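Local atomic coordinates of catalase (Bacillus pumilus, PDB entry 4QOL), a protein that catalyses the breakdown of hydrogen peroxide to water and oxygen at a heme and shows peroxidase-like reactivity toward phenolic substrates. Residues G198-R203 with Q334-S339; T211-Y216 with A327-L332; S269-D272 with Y276-C279. All blocks are in the same frame, centred on the assembly; numbering follows the deposited sequence.

How the contacts relate
The chain first passes through 198-203, just before and into strand 202-205, and then along the neighbouring strand segment 211-216. It next reaches the loop after strand 258-267. There contact 3 closes a short loop between 269-272 and 276-279. Further on, 327-332 returns to 211-216 and closes contact 2, which encloses contact 3. The chain continues along helix 331-348, where 334-339 closes contact 1 around both others. Contacts 1 and 2 thus tie the antiparallel sheet to the start of this helix and to the heme. The loop of contact 3 joins them through Pro278 O, hydrogen-bonded to Thr201 OG1, and Cys279, which packs on Tyr213 and Asp330.

Contact 1 (G198-R203 with Q334-S339); sequences GVHTFR and QGRLFS. With HEM (protoporphyrin IX containing Fe), chain E.
On what is probably the proximal side of the heme, His200 meets Arg336 of helix 331-348 beside the porphyrin. Arg336 NH1 donates to His200 NE2 at 2.9 Å, with an N-H...N angle of 150°. Each atom lies near the plane of the other's group, although the imidazole and guanidinium planes are 34° apart. Arg336 CD also touches His200 NE2 at 3.4 Å. The Arg336 chain is extended at first and bends at chi3 (72°), which lays one face of the guanidinium on the heme. Heme C2C lies 3.5 Å above the guanidinium plane, over its centre, and Arg336 NH2 stands 3.3 Å from heme C4C. Two further side chains touch the heme rim. Val199 CG2 packs on the heme vinyl carbon CBC at 3.4 Å, and Ser339 OG lies 3.4 Å from the methyl CMA. A water donates to Gly198 O at 2.7 Å and accepts from Arg336 NH1 at 3.2 Å, so NH1 has two partners. Arg336 NH2 is hydrogen-bonded to Tyr340 OH and Val128 O. His200 ND1 is hydrogen-bonded to Asp330, so the imidazole is held at both nitrogens and its rotation is fixed. The line Asp330, His200, Arg336, Tyr340 is consistent with the proximal network of heme catalases, in which the tyrosine is the iron ligand.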
loop_
_atom_site.group_PDB
_atom_site.type_symbol
_atom_site.label_atom_id
_atom_site.label_comp_id
_atom_site.label_asym_id
_atom_site.label_seq_id
_atom_site.Cartn_x
_atom_site.Cartn_y
_atom_site.Cartn_z
ATOM N N GLY A 198 28.871 6.846 16.527
ATOM C CA GLY A 198 27.448 7.056 16.848
ATOM C C GLY A 198 26.993 8.444 16.453
ATOM O O GLY A 198 25.773 8.667 16.309
ATOM N N VAL A 199 27.971 9.361 16.234
ATOM C CA VAL A 199 27.740 10.780 15.879
ATOM C C VAL A 199 27.140 11.585 16.996
ATOM O O VAL A 199 27.831 12.440 17.578
ATOM C CB VAL A 199 26.930 10.976 14.543
ATOM C CG1 VAL A 199 26.707 12.458 14.230
ATOM C CG2 VAL A 199 27.659 10.315 13.388
ATOM N N HIS A 200 25.905 11.282 17.414
ATOM C CA HIS A 200 25.312 11.993 18.521
ATOM C C HIS A 200 25.887 11.601 19.860
ATOM O O HIS A 200 26.360 10.489 20.059
ATOM C CB HIS A 200 23.808 11.700 18.653
ATOM C CG HIS A 200 23.034 11.814 17.359
ATOM N ND1 HIS A 200 22.746 13.034 16.802
ATOM C CD2 HIS A 200 22.459 10.884 16.561
ATOM C CE1 HIS A 200 22.080 12.859 15.653
ATOM N NE2 HIS A 200 21.921 11.564 15.464
ATOM N N THR A 201 25.828 12.563 20.744
ATOM C CA THR A 201 25.844 12.357 22.215
ATOM C C THR A 201 24.557 11.652 22.602
ATOM O O THR A 201 23.464 12.022 22.167
ATOM C CB THR A 201 25.929 13.685 22.892
ATOM O OG1 THR A 201 27.130 14.375 22.443
ATOM C CG2 THR A 201 25.940 13.523 24.403
ATOM N N PHE A 202 24.701 10.585 23.397
ATOM C CA PHE A 202 23.600 9.958 24.058
ATOM C C PHE A 202 23.768 10.112 25.585
ATOM O O PHE A 202 24.755 10.645 26.057
ATOM C CB PHE A 202 23.579 8.459 23.694
ATOM C CG PHE A 202 23.272 8.221 22.255
ATOM C CD1 PHE A 202 21.920 8.177 21.822
ATOM C CD2 PHE A 202 24.272 8.147 21.316
ATOM C CE1 PHE A 202 21.638 8.054 20.428
ATOM C CE2 PHE A 202 23.988 7.998 19.957
ATOM C CZ PHE A 202 22.702 7.971 19.523
ATOM N N ARG A 203 22.806 9.616 26.283
ATOM C CA ARG A 203 22.844 9.597 27.757
ATOM C C ARG A 203 22.993 8.163 28.236
ATOM O O ARG A 203 22.177 7.295 27.830
ATOM C CB ARG A 203 21.561 10.206 28.307
ATOM C CG ARG A 203 21.457 11.713 28.170
ATOM C CD ARG A 203 20.166 12.189 28.899
ATOM N NE ARG A 203 20.180 13.631 28.932
ATOM C CZ ARG A 203 20.109 14.395 30.021
ATOM N NH1 ARG A 203 19.873 13.907 31.232
ATOM N NH2 ARG A 203 20.207 15.686 29.852
ATOM N N GLN A 334 16.644 14.039 17.877
ATOM C CA GLN A 334 15.248 14.045 18.227
ATOM C C GLN A 334 14.309 13.705 17.051
ATOM O O GLN A 334 13.367 12.957 17.213
ATOM C CB GLN A 334 14.849 15.365 18.895
ATOM C CG GLN A 334 15.546 15.631 20.223
ATOM C CD GLN A 334 14.893 14.997 21.418
ATOM O OE1 GLN A 334 13.692 15.141 21.618
ATOM N NE2 GLN A 334 15.646 14.269 22.188
ATOM N N GLY A 335 14.544 14.308 15.907
ATOM C CA GLY A 335 13.765 14.008 14.737
ATOM C C GLY A 335 13.918 12.583 14.267
ATOM O O GLY A 335 12.969 11.984 13.735
ATOM N N ARG A 336 15.133 12.069 14.347
ATOM C CA ARG A 336 15.404 10.667 13.909
ATOM C C ARG A 336 14.595 9.709 14.670
ATOM O O ARG A 336 14.157 8.686 14.177
ATOM C CB ARG A 336 16.907 10.344 14.047
ATOM C CG ARG A 336 17.836 11.168 13.156
ATOM C CD ARG A 336 19.312 10.814 13.394
ATOM N NE ARG A 336 19.611 9.474 12.831
ATOM C CZ ARG A 336 20.610 8.697 13.196
ATOM N NH1 ARG A 336 21.393 9.083 14.142
ATOM N NH2 ARG A 336 20.819 7.529 12.613
ATOM N N LEU A 337 14.388 10.012 15.965
ATOM C CA LEU A 337 13.622 9.120 16.802
ATOM C C LEU A 337 12.239 8.824 16.172
ATOM O O LEU A 337 11.724 7.723 16.321
ATOM C CB LEU A 337 13.372 9.769 18.185
ATOM C CG LEU A 337 14.618 10.163 18.989
ATOM C CD1 LEU A 337 14.255 10.911 20.294
ATOM C CD2 LEU A 337 15.448 8.920 19.301
ATOM N N PHE A 338 11.663 9.826 15.559
ATOM C CA PHE A 338 10.374 9.722 14.818
ATOM C C PHE A 338 10.536 9.114 13.395
ATOM O O PHE A 338 9.776 8.231 13.023
ATOM C CB PHE A 338 9.680 11.083 14.729
ATOM C CG PHE A 338 8.544 11.093 13.742
ATOM C CD1 PHE A 338 7.400 10.373 14.040
ATOM C CD2 PHE A 338 8.664 11.671 12.503
ATOM C CE1 PHE A 338 6.390 10.269 13.114
ATOM C CE2 PHE A 338 7.601 11.635 11.592
ATOM C CZ PHE A 338 6.471 10.946 11.919
ATOM N N SER A 339 11.478 9.662 12.589
ATOM C CA SER A 339 11.514 9.442 11.159
ATOM C C SER A 339 11.772 7.988 10.806
ATOM O O SER A 339 11.188 7.490 9.836
ATOM C CB SER A 339 12.540 10.405 10.515
ATOM O OG SER A 339 12.861 10.001 9.179
HETATM C CHA HEM E . 18.622 5.567 6.974
HETATM C CHB HEM E . 16.300 9.637 8.230
HETATM C CHC HEM E . 20.566 11.393 10.105
HETATM C CHD HEM E . 22.524 7.012 9.431
HETATM C C1A HEM E . 17.644 6.538 7.123
HETATM C C2A HEM E . 16.300 6.446 6.636
HETATM C C3A HEM E . 15.651 7.588 6.993
HETATM C C4A HEM E . 16.579 8.378 7.698
HETATM C CMA HEM E . 14.222 8.020 6.835
HETATM C CAA HEM E . 15.743 5.261 5.915
HETATM C CBA HEM E . 15.614 4.147 6.975
HETATM C CGA HEM E . 14.899 2.958 6.452
HETATM O O1A HEM E . 14.953 1.904 7.118
HETATM O O2A HEM E . 14.173 3.028 5.434
HETATM C C1B HEM E . 17.312 10.441 8.825
HETATM C C2B HEM E . 17.041 11.758 9.313
HETATM C C3B HEM E . 18.208 12.270 9.818
HETATM C C4B HEM E . 19.228 11.218 9.692
HETATM C CMB HEM E . 15.690 12.427 9.265
HETATM C CAB HEM E . 18.460 13.559 10.462
HETATM C CBB HEM E . 17.425 14.292 10.880
HETATM C C1C HEM E . 21.473 10.333 10.087
HETATM C C2C HEM E . 22.635 10.313 10.824
HETATM C C3C HEM E . 23.196 9.091 10.613
HETATM C C4C HEM E . 22.334 8.315 9.803
HETATM C CMC HEM E . 23.176 11.495 11.599
HETATM C CAC HEM E . 24.358 8.589 11.264
HETATM C CBC HEM E . 24.653 9.087 12.452
HETATM C C1D HEM E . 21.569 6.295 8.693
HETATM C C2D HEM E . 21.834 4.931 8.235
HETATM C C3D HEM E . 20.780 4.518 7.524
HETATM C C4D HEM E . 19.852 5.643 7.565
HETATM C CMD HEM E . 23.112 4.204 8.532
HETATM C CAD HEM E . 20.571 3.179 6.861
HETATM C CBD HEM E . 20.101 2.216 7.974
HETATM C CGD HEM E . 19.943 0.897 7.276
HETATM O O1D HEM E . 20.955 0.225 7.120
HETATM O O2D HEM E . 18.822 0.491 6.867
HETATM N NA HEM E . 17.807 7.740 7.817
HETATM N NB HEM E . 18.609 10.193 9.083
HETATM N NC HEM E . 21.252 9.094 9.527
HETATM N ND HEM E . 20.372 6.696 8.280
HETATM FE FE HEM E . 19.531 8.377 8.667
HETATM O O HOH W 1 23.389 7.432 15.947
#

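Contact 2 (T211-Y216 with A327-L332); sequences TKYVKY and ASEDKL. With HEM (protoporphyrin IX containing Fe), chain E.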
loop_
_atom_site.group_PDB
_atom_site.type_symbol
_atom_site.label_atom_id
_atom_site.label_comp_id
_atom_site.label_asym_id
_atom_site.label_seq_id
_atom_site.Cartn_x
_atom_site.Cartn_y
_atom_site.Cartn_z
ATOM N N THR A 211 23.573 10.003 35.506
ATOM C CA THR A 211 23.667 10.168 34.026
ATOM C C THR A 211 25.008 10.750 33.595
ATOM O O THR A 211 25.531 11.683 34.236
ATOM C CB THR A 211 22.556 11.103 33.508
ATOM O OG1 THR A 211 21.280 10.582 33.860
ATOM C CG2 THR A 211 22.646 11.246 31.943
ATOM N N LYS A 212 25.581 10.182 32.516
ATOM C CA LYS A 212 26.737 10.760 31.837
ATOM C C LYS A 212 26.361 10.868 30.361
ATOM O O LYS A 212 25.550 10.093 29.847
ATOM C CB LYS A 212 27.966 9.862 31.897
ATOM C CG LYS A 212 28.403 9.487 33.283
ATOM C CD LYS A 212 29.644 10.217 33.647
ATOM C CE LYS A 212 30.083 9.772 35.027
ATOM N NZ LYS A 212 30.696 10.939 35.695
ATOM N N TYR A 213 26.905 11.878 29.720
ATOM C CA TYR A 213 26.907 11.925 28.260
ATOM C C TYR A 213 27.946 10.953 27.693
ATOM O O TYR A 213 29.018 10.772 28.230
ATOM C CB TYR A 213 27.238 13.305 27.752
ATOM C CG TYR A 213 26.194 14.401 27.910
ATOM C CD1 TYR A 213 24.841 14.196 27.619
ATOM C CD2 TYR A 213 26.580 15.656 28.322
ATOM C CE1 TYR A 213 23.927 15.216 27.737
ATOM C CE2 TYR A 213 25.680 16.691 28.387
ATOM C CZ TYR A 213 24.364 16.459 28.095
ATOM O OH TYR A 213 23.483 17.489 28.136
ATOM N N VAL A 214 27.582 10.315 26.528
ATOM C CA VAL A 214 28.437 9.354 25.903
ATOM C C VAL A 214 28.491 9.576 24.397
ATOM O O VAL A 214 27.503 9.969 23.799
ATOM C CB VAL A 214 28.017 7.896 26.257
ATOM C CG1 VAL A 214 26.663 7.569 25.673
ATOM C CG2 VAL A 214 29.078 6.877 25.844
ATOM N N LYS A 215 29.656 9.301 23.830
ATOM C CA LYS A 215 29.881 9.161 22.404
ATOM C C LYS A 215 30.494 7.798 22.131
ATOM O O LYS A 215 31.360 7.297 22.858
ATOM C CB LYS A 215 30.770 10.320 21.893
ATOM C CG LYS A 215 29.978 11.578 21.667
ATOM C CD LYS A 215 30.757 12.635 20.901
ATOM C CE LYS A 215 29.947 13.897 20.771
ATOM N NZ LYS A 215 28.870 13.884 19.793
ATOM N N TYR A 216 30.026 7.189 21.045
ATOM C CA TYR A 216 30.497 5.877 20.594
ATOM C C TYR A 216 31.438 5.986 19.380
ATOM O O TYR A 216 31.204 6.799 18.431
ATOM C CB TYR A 216 29.319 5.053 20.145
ATOM C CG TYR A 216 28.311 4.645 21.205
ATOM C CD1 TYR A 216 28.514 3.537 22.001
ATOM C CD2 TYR A 216 27.078 5.307 21.307
ATOM C CE1 TYR A 216 27.577 3.132 22.933
ATOM C CE2 TYR A 216 26.111 4.876 22.201
ATOM C CZ TYR A 216 26.369 3.800 23.015
ATOM O OH TYR A 216 25.389 3.365 23.845
ATOM N N ALA A 327 18.197 8.923 24.692
ATOM C CA ALA A 327 18.506 10.029 23.764
ATOM C C ALA A 327 19.073 11.197 24.534
ATOM O O ALA A 327 18.754 11.400 25.729
ATOM C CB ALA A 327 17.253 10.446 22.994
ATOM N N SER A 328 19.939 11.964 23.934
ATOM C CA SER A 328 20.179 13.285 24.423
ATOM C C SER A 328 19.198 14.259 23.761
ATOM O O SER A 328 18.485 13.918 22.774
ATOM C CB SER A 328 21.596 13.732 24.140
ATOM O OG SER A 328 21.801 14.084 22.754
ATOM N N GLU A 329 19.332 15.506 24.188
ATOM C CA GLU A 329 18.589 16.652 23.649
ATOM C C GLU A 329 18.950 17.120 22.223
ATOM O O GLU A 329 18.276 17.982 21.669
ATOM C CB GLU A 329 18.722 17.769 24.697
ATOM C CG GLU A 329 20.176 17.938 25.156
ATOM C CD GLU A 329 20.710 17.110 26.435
ATOM O OE1 GLU A 329 20.428 15.936 26.794
ATOM O OE2 GLU A 329 21.603 17.662 27.143
ATOM N N ASP A 330 19.952 16.505 21.616
ATOM C CA ASP A 330 20.423 16.837 20.270
ATOM C C ASP A 330 19.195 16.917 19.301
ATOM O O ASP A 330 18.495 15.932 19.191
ATOM C CB ASP A 330 21.440 15.743 19.920
ATOM C CG ASP A 330 21.969 15.791 18.455
ATOM O OD1 ASP A 330 21.191 16.110 17.558
ATOM O OD2 ASP A 330 23.100 15.303 18.232
ATOM N N LYS A 331 18.992 18.065 18.601
ATOM C CA LYS A 331 17.750 18.305 17.952
ATOM C C LYS A 331 17.701 17.516 16.600
ATOM O O LYS A 331 16.638 17.354 16.049
ATOM C CB LYS A 331 17.518 19.787 17.630
ATOM C CG LYS A 331 17.420 20.695 18.849
ATOM C CD LYS A 331 17.163 22.145 18.423
ATOM C CE LYS A 331 17.414 23.084 19.585
ATOM N NZ LYS A 331 17.183 24.468 19.139
ATOM N N LEU A 332 18.876 17.111 16.130
ATOM C CA LEU A 332 18.985 16.261 14.924
ATOM C C LEU A 332 18.549 14.831 15.331
ATOM O O LEU A 332 17.609 14.278 14.712
ATOM C CB LEU A 332 20.429 16.323 14.425
ATOM C CG LEU A 332 20.602 15.670 13.036
ATOM C CD1 LEU A 332 19.988 16.543 11.946
ATOM C CD2 LEU A 332 22.065 15.434 12.845
HETATM C CHA HEM E . 18.622 5.567 6.974
HETATM C CHB HEM E . 16.300 9.637 8.230
HETATM C CHC HEM E . 20.566 11.393 10.105
HETATM C CHD HEM E . 22.524 7.012 9.431
HETATM C C1A HEM E . 17.644 6.538 7.123
HETATM C C2A HEM E . 16.300 6.446 6.636
HETATM C C3A HEM E . 15.651 7.588 6.993
HETATM C C4A HEM E . 16.579 8.378 7.698
HETATM C CMA HEM E . 14.222 8.020 6.835
HETATM C CAA HEM E . 15.743 5.261 5.915
HETATM C CBA HEM E . 15.614 4.147 6.975
HETATM C CGA HEM E . 14.899 2.958 6.452
HETATM O O1A HEM E . 14.953 1.904 7.118
HETATM O O2A HEM E . 14.173 3.028 5.434
HETATM C C1B HEM E . 17.312 10.441 8.825
HETATM C C2B HEM E . 17.041 11.758 9.313
HETATM C C3B HEM E . 18.208 12.270 9.818
HETATM C C4B HEM E . 19.228 11.218 9.692
HETATM C CMB HEM E . 15.690 12.427 9.265
HETATM C CAB HEM E . 18.460 13.559 10.462
HETATM C CBB HEM E . 17.425 14.292 10.880
HETATM C C1C HEM E . 21.473 10.333 10.087
HETATM C C2C HEM E . 22.635 10.313 10.824
HETATM C C3C HEM E . 23.196 9.091 10.613
HETATM C C4C HEM E . 22.334 8.315 9.803
HETATM C CMC HEM E . 23.176 11.495 11.599
HETATM C CAC HEM E . 24.358 8.589 11.264
HETATM C CBC HEM E . 24.653 9.087 12.452
HETATM C C1D HEM E . 21.569 6.295 8.693
HETATM C C2D HEM E . 21.834 4.931 8.235
HETATM C C3D HEM E . 20.780 4.518 7.524
HETATM C C4D HEM E . 19.852 5.643 7.565
HETATM C CMD HEM E . 23.112 4.204 8.532
HETATM C CAD HEM E . 20.571 3.179 6.861
HETATM C CBD HEM E . 20.101 2.216 7.974
HETATM C CGD HEM E . 19.943 0.897 7.276
HETATM O O1D HEM E . 20.955 0.225 7.120
HETATM O O2D HEM E . 18.822 0.491 6.867
HETATM N NA HEM E . 17.807 7.740 7.817
HETATM N NB HEM E . 18.609 10.193 9.083
HETATM N NC HEM E . 21.252 9.094 9.527
HETATM N ND HEM E . 20.372 6.696 8.280
HETATM FE FE HEM E . 19.531 8.377 8.667
#
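Tyr213 and Glu329 meet across this contact, but the two groups are modelled too close and the detail is doubtful. Glu329 comes to the edge of the Tyr213 ring, near its plane. The approach of Tyr213 OH to Glu329 OE2 is too short to be trusted, so the nature of that link is not settled. Glu329 has a clearer partner in Arg203, whose NH2 forms a salt bridge with OE1. The Glu329 chain is bent at chi2 (-91°), which probably helps to bring OE1 to Arg203. The backbone next to it is shaped by an ST turn: Asp330 N donates to Ser328 OG at 3.3 Å, nearly straight at 165°. Ser328 OG is also hydrogen-bonded to Thr201 O. Asp330 then stands at the N-cap of helix 331-348. Its OD1 accepts a weak capping bond from Leu332 N at 2.9 Å and a second bond from Leu333 N. Asp330 OD2 is hydrogen-bonded to His200 ND1. These bonds help to set the start of the helix, where Leu332 faces the heme. Leu332 CD1 packs on the heme vinyl group, 3.6 Å from CBB and also close to CAB. With an alanine here the vinyl would probably lose this packing and be freer to turn. On the strand side, Tyr213 also packs on Leu268, and its backbone pairs with Met266 of strand 258-267.

Contact 3 (S269-D272 with Y276-C279); sequences SDYD and YDPC
Apolar packing comes first: Tyr271 lies across Pro278, the two side chains at about a right angle. Tyr271 CD1 is 3.4 Å from Pro278 CD and 3.9 Å from Pro278 CG, an approach oblique to the tyrosine ring. Tyr271 CG is anti to the backbone N (chi1 170°), which carries the ring over to the 276-279 segment. The second kind of contact is with a carboxylate. Asp277 CG lies near the plane of the Tyr271 ring, at its edge, 3.7 Å from CE1. The ring and carboxylate planes are 89° apart. Hydrogen bonding is local to 276-279. Cys279 N donates to Asp277 OD1 at 2.7 Å, with an N-H...O angle of 155°, closing an Asx turn. The donor meets OD1 on its anti side and out of the carboxylate plane. This bond holds the carboxylate where it borders the tyrosine. Lys418 and Arg29 of the second subunit make cation-pi contacts with the Tyr271 ring. Lys418 NZ is also hydrogen-bonded to Tyr276 O, and Asp277 packs on the same Arg29. The turn lies in the loop between strands 258-267 and 293-302. On its inward side, Pro278 O is hydrogen-bonded to Trp285 NE1 and to Thr201 OG1, next to strand 202-205.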
loop_
_atom_site.group_PDB
_atom_site.type_symbol
_atom_site.label_atom_id
_atom_site.label_comp_id
_atom_site.label_asym_id
_atom_site.label_seq_id
_atom_site.Cartn_x
_atom_site.Cartn_y
_atom_site.Cartn_z
ATOM N N SER A 269 27.551 18.230 33.630
ATOM C CA SER A 269 27.913 19.571 34.079
ATOM C C SER A 269 29.016 20.241 33.243
ATOM O O SER A 269 29.271 21.430 33.433
ATOM C CB SER A 269 28.353 19.540 35.556
ATOM O OG SER A 269 29.441 18.659 35.764
ATOM N N ASP A 270 29.688 19.477 32.374
ATOM C CA ASP A 270 30.723 20.071 31.501
ATOM C C ASP A 270 30.134 20.938 30.418
ATOM O O ASP A 270 30.885 21.710 29.783
ATOM C CB ASP A 270 31.584 19.016 30.836
ATOM C CG ASP A 270 32.733 18.531 31.733
ATOM O OD1 ASP A 270 32.832 18.957 32.907
ATOM O OD2 ASP A 270 33.599 17.771 31.221
ATOM N N TYR A 271 28.810 20.854 30.172
ATOM C CA TYR A 271 28.177 21.721 29.156
ATOM C C TYR A 271 28.663 23.119 29.320
ATOM O O TYR A 271 29.062 23.813 28.360
ATOM C CB TYR A 271 26.633 21.750 29.285
ATOM C CG TYR A 271 25.996 22.841 28.381
ATOM C CD1 TYR A 271 25.668 22.577 27.049
ATOM C CD2 TYR A 271 25.772 24.136 28.847
ATOM C CE1 TYR A 271 25.119 23.552 26.227
ATOM C CE2 TYR A 271 25.262 25.136 28.026
ATOM C CZ TYR A 271 24.906 24.840 26.719
ATOM O OH TYR A 271 24.359 25.810 25.867
ATOM N N ASP A 272 28.583 23.587 30.565
ATOM C CA ASP A 272 28.480 25.026 30.782
ATOM C C ASP A 272 29.773 25.735 30.628
ATOM O O ASP A 272 29.770 26.953 30.463
ATOM C CB ASP A 272 27.995 25.317 32.220
ATOM C CG ASP A 272 26.662 24.713 32.496
ATOM O OD1 ASP A 272 25.660 25.239 31.979
ATOM O OD2 ASP A 272 26.653 23.683 33.177
ATOM N N TYR A 276 31.385 25.103 22.950
ATOM C CA TYR A 276 30.401 24.582 22.011
ATOM C C TYR A 276 29.393 23.851 22.860
ATOM O O TYR A 276 29.593 23.610 24.079
ATOM C CB TYR A 276 31.103 23.696 20.977
ATOM C CG TYR A 276 31.802 22.485 21.568
ATOM C CD1 TYR A 276 33.124 22.537 21.979
ATOM C CD2 TYR A 276 31.140 21.287 21.704
ATOM C CE1 TYR A 276 33.791 21.426 22.481
ATOM C CE2 TYR A 276 31.799 20.162 22.225
ATOM C CZ TYR A 276 33.099 20.240 22.682
ATOM O OH TYR A 276 33.720 19.108 23.178
ATOM N N ASP A 277 28.276 23.525 22.237
ATOM C CA ASP A 277 27.237 22.646 22.834
ATOM C C ASP A 277 27.632 21.175 22.615
ATOM O O ASP A 277 27.801 20.734 21.484
ATOM C CB ASP A 277 25.876 22.944 22.197
ATOM C CG ASP A 277 24.744 22.156 22.778
ATOM O OD1 ASP A 277 24.940 21.041 23.323
ATOM O OD2 ASP A 277 23.645 22.667 22.687
ATOM N N PRO A 278 27.839 20.394 23.719
ATOM C CA PRO A 278 28.293 19.024 23.560
ATOM C C PRO A 278 27.256 18.136 22.823
ATOM O O PRO A 278 27.633 17.049 22.378
ATOM C CB PRO A 278 28.559 18.560 24.988
ATOM C CG PRO A 278 27.774 19.475 25.807
ATOM C CD PRO A 278 27.870 20.794 25.113
ATOM N N CYS A 279 26.013 18.605 22.725
ATOM C CA CYS A 279 24.935 17.901 22.020
ATOM C C CYS A 279 24.642 18.530 20.644
ATOM O O CYS A 279 23.594 18.258 20.023
ATOM C CB CYS A 279 23.665 17.850 22.843
ATOM S SG CYS A 279 23.847 16.840 24.356
#